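PDB 3ABF: 4-oxalocrotonate tautomerase from Thermus thermophilus, which is a small enzyme of the tautomerase family, in which short chains built on a beta-alpha-beta unit associate into a six-chain assembly. Local coordinates for residues 19-24 against 39-44. Sequence-based numbering, arbitrary orientation.
Sequences ELVRRL and VRVILY
Val-21 on the helix and Val-41 on the strand make the closest approach here, and they illustrate how a helix can rest on a sheet through a few methyl groups. The contact is entirely apolar. CG2 of Val-21 lies 4.2 Å from CG1 of Val-41, and the two side chains run alongside one another with opposed headings rather than meeting head-on. In Val-41 the touching methyl is the branch anti to the backbone N (chi1 -180°), on a CB that points toward the helix. The CB of Val-21 points neither at the strand nor away from it, and its CG2, anti to the carbonyl carbon, makes the approach. The same CG2 reaches Leu-43, whose CD1 stands 4.4 Å away, so one methyl spans two successive inward-facing positions of the strand.

Looser packing borders these contacts. Leu-24 brings CD1 to 4.6 Å from CG1 of Val-41, while CD1 of Leu-20 stays 4.7 Å from CD2 of Leu-43.

No hydrogen bond crosses between 19-24 and 39-44. The helix satisfies its backbone internally, as where Arg-23 N donates to Glu-19 O at 2.9 Å, whereas the backbones of Arg-40 and Ile-42 hydrogen-bond to strand 2-9, on which Leu-24 also packs, and Arg-40 and Val-41 pair with an antiparallel strand of a second subunit. Beyond the chain, Val-21 meets Ala-52 of that subunit, and Leu-24 meets its counterpart in a third.

Such buried packing of helix 14-31 against the second of two parallel strands is the hallmark of the beta-alpha-beta unit on which the tautomerase fold is built.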
loop_
_atom_site.group_PDB
_atom_site.type_symbol
_atom_site.label_atom_id
_atom_site.label_comp_id
_atom_site.label_asym_id
_atom_site.label_seq_id
_atom_site.Cartn_x
_atom_site.Cartn_y
_atom_site.Cartn_z
ATOM N N GLU A 19 11.416 -2.296 20.588
ATOM C CA GLU A 19 10.367 -2.601 21.559
ATOM C C GLU A 19 9.002 -2.668 20.868
ATOM O O GLU A 19 8.183 -3.542 21.158
ATOM C CB GLU A 19 10.348 -1.526 22.643
ATOM C CG GLU A 19 9.579 -1.894 23.895
ATOM C CD GLU A 19 9.576 -0.767 24.912
ATOM O OE1 GLU A 19 9.019 -0.961 26.015
ATOM O OE2 GLU A 19 10.126 0.314 24.604
ATOM N N LEU A 20 8.761 -1.730 19.960
ATOM C CA LEU A 20 7.500 -1.684 19.220
ATOM C C LEU A 20 7.314 -3.000 18.477
ATOM O O LEU A 20 6.272 -3.655 18.591
ATOM C CB LEU A 20 7.521 -0.517 18.229
ATOM C CG LEU A 20 6.210 -0.175 17.515
ATOM C CD1 LEU A 20 5.840 -1.315 16.599
ATOM C CD2 LEU A 20 5.108 0.084 18.527
ATOM N N VAL A 21 8.329 -3.381 17.711
ATOM C CA VAL A 21 8.295 -4.618 16.954
ATOM C C VAL A 21 8.041 -5.836 17.850
ATOM O O VAL A 21 7.363 -6.784 17.444
ATOM C CB VAL A 21 9.607 -4.803 16.170
ATOM C CG1 VAL A 21 9.731 -6.220 15.673
ATOM C CG2 VAL A 21 9.637 -3.835 14.990
ATOM N N ARG A 22 8.587 -5.807 19.066
ATOM C CA ARG A 22 8.402 -6.905 20.008
ATOM C C ARG A 22 6.974 -6.976 20.518
ATOM O O ARG A 22 6.338 -8.015 20.440
ATOM C CB ARG A 22 9.342 -6.754 21.208
ATOM C CG ARG A 22 10.752 -7.219 20.952
ATOM C CD ARG A 22 11.651 -6.884 22.126
ATOM N NE ARG A 22 13.052 -7.138 21.807
ATOM C CZ ARG A 22 14.067 -6.468 22.340
ATOM N NH1 ARG A 22 13.832 -5.500 23.217
ATOM N NH2 ARG A 22 15.313 -6.764 21.996
ATOM N N ARG A 23 6.485 -5.861 21.051
ATOM C CA ARG A 23 5.137 -5.802 21.602
ATOM C C ARG A 23 4.081 -6.129 20.548
ATOM O O ARG A 23 3.171 -6.929 20.796
ATOM C CB ARG A 23 4.882 -4.425 22.196
ATOM N N LEU A 24 4.196 -5.517 19.374
ATOM C CA LEU A 24 3.230 -5.790 18.312
ATOM C C LEU A 24 3.249 -7.260 17.922
ATOM O O LEU A 24 2.200 -7.881 17.740
ATOM C CB LEU A 24 3.530 -4.956 17.063
ATOM C CG LEU A 24 3.127 -3.489 17.046
ATOM C CD1 LEU A 24 3.371 -2.939 15.647
ATOM C CD2 LEU A 24 1.657 -3.345 17.407
ATOM N N VAL A 39 4.801 -13.747 11.707
ATOM C CA VAL A 39 4.338 -12.392 11.958
ATOM C C VAL A 39 5.458 -11.480 11.459
ATOM O O VAL A 39 6.573 -11.494 11.997
ATOM C CB VAL A 39 4.085 -12.155 13.457
ATOM C CG1 VAL A 39 3.725 -10.703 13.703
ATOM C CG2 VAL A 39 2.959 -13.062 13.937
ATOM N N ARG A 40 5.170 -10.715 10.409
ATOM C CA ARG A 40 6.158 -9.811 9.830
ATOM C C ARG A 40 5.753 -8.383 10.134
ATOM O O ARG A 40 4.579 -8.030 10.053
ATOM C CB ARG A 40 6.230 -9.980 8.308
ATOM C CG ARG A 40 6.371 -11.421 7.818
ATOM C CD ARG A 40 7.677 -12.053 8.240
ATOM N NE ARG A 40 8.822 -11.442 7.571
ATOM C CZ ARG A 40 9.784 -12.128 6.957
ATOM N NH1 ARG A 40 9.739 -13.454 6.923
ATOM N NH2 ARG A 40 10.794 -11.492 6.382
ATOM N N VAL A 41 6.724 -7.558 10.496
ATOM C CA VAL A 41 6.434 -6.165 10.767
ATOM C C VAL A 41 7.294 -5.313 9.852
ATOM O O VAL A 41 8.493 -5.553 9.692
ATOM C CB VAL A 41 6.719 -5.782 12.228
ATOM C CG1 VAL A 41 6.383 -4.308 12.442
ATOM C CG2 VAL A 41 5.863 -6.641 13.166
ATOM N N ILE A 42 6.664 -4.330 9.229
ATOM C CA ILE A 42 7.381 -3.429 8.346
ATOM C C ILE A 42 7.156 -2.030 8.878
ATOM O O ILE A 42 6.010 -1.632 9.154
ATOM C CB ILE A 42 6.846 -3.501 6.897
ATOM C CG1 ILE A 42 7.125 -4.881 6.303
ATOM C CG2 ILE A 42 7.505 -2.403 6.049
ATOM C CD1 ILE A 42 6.516 -5.091 4.911
ATOM N N LEU A 43 8.243 -1.288 9.035
ATOM C CA LEU A 43 8.137 0.071 9.505
ATOM C C LEU A 43 8.276 0.960 8.285
ATOM O O LEU A 43 9.343 1.038 7.665
ATOM C CB LEU A 43 9.233 0.386 10.539
ATOM C CG LEU A 43 9.235 -0.513 11.785
ATOM C CD1 LEU A 43 10.276 -0.028 12.784
ATOM C CD2 LEU A 43 7.863 -0.484 12.440
ATOM N N TYR A 44 7.169 1.582 7.913
ATOM C CA TYR A 44 7.142 2.494 6.777
ATOM C C TYR A 44 7.317 3.878 7.390
ATOM O O TYR A 44 6.356 4.487 7.827
ATOM C CB TYR A 44 5.794 2.409 6.073
ATOM C CG TYR A 44 5.600 3.437 4.980
ATOM C CD1 TYR A 44 4.320 3.886 4.647
ATOM C CD2 TYR A 44 6.686 3.987 4.304
ATOM C CE1 TYR A 44 4.128 4.858 3.677
ATOM C CE2 TYR A 44 6.498 4.977 3.324
ATOM C CZ TYR A 44 5.218 5.402 3.022
ATOM O OH TYR A 44 5.007 6.381 2.072
#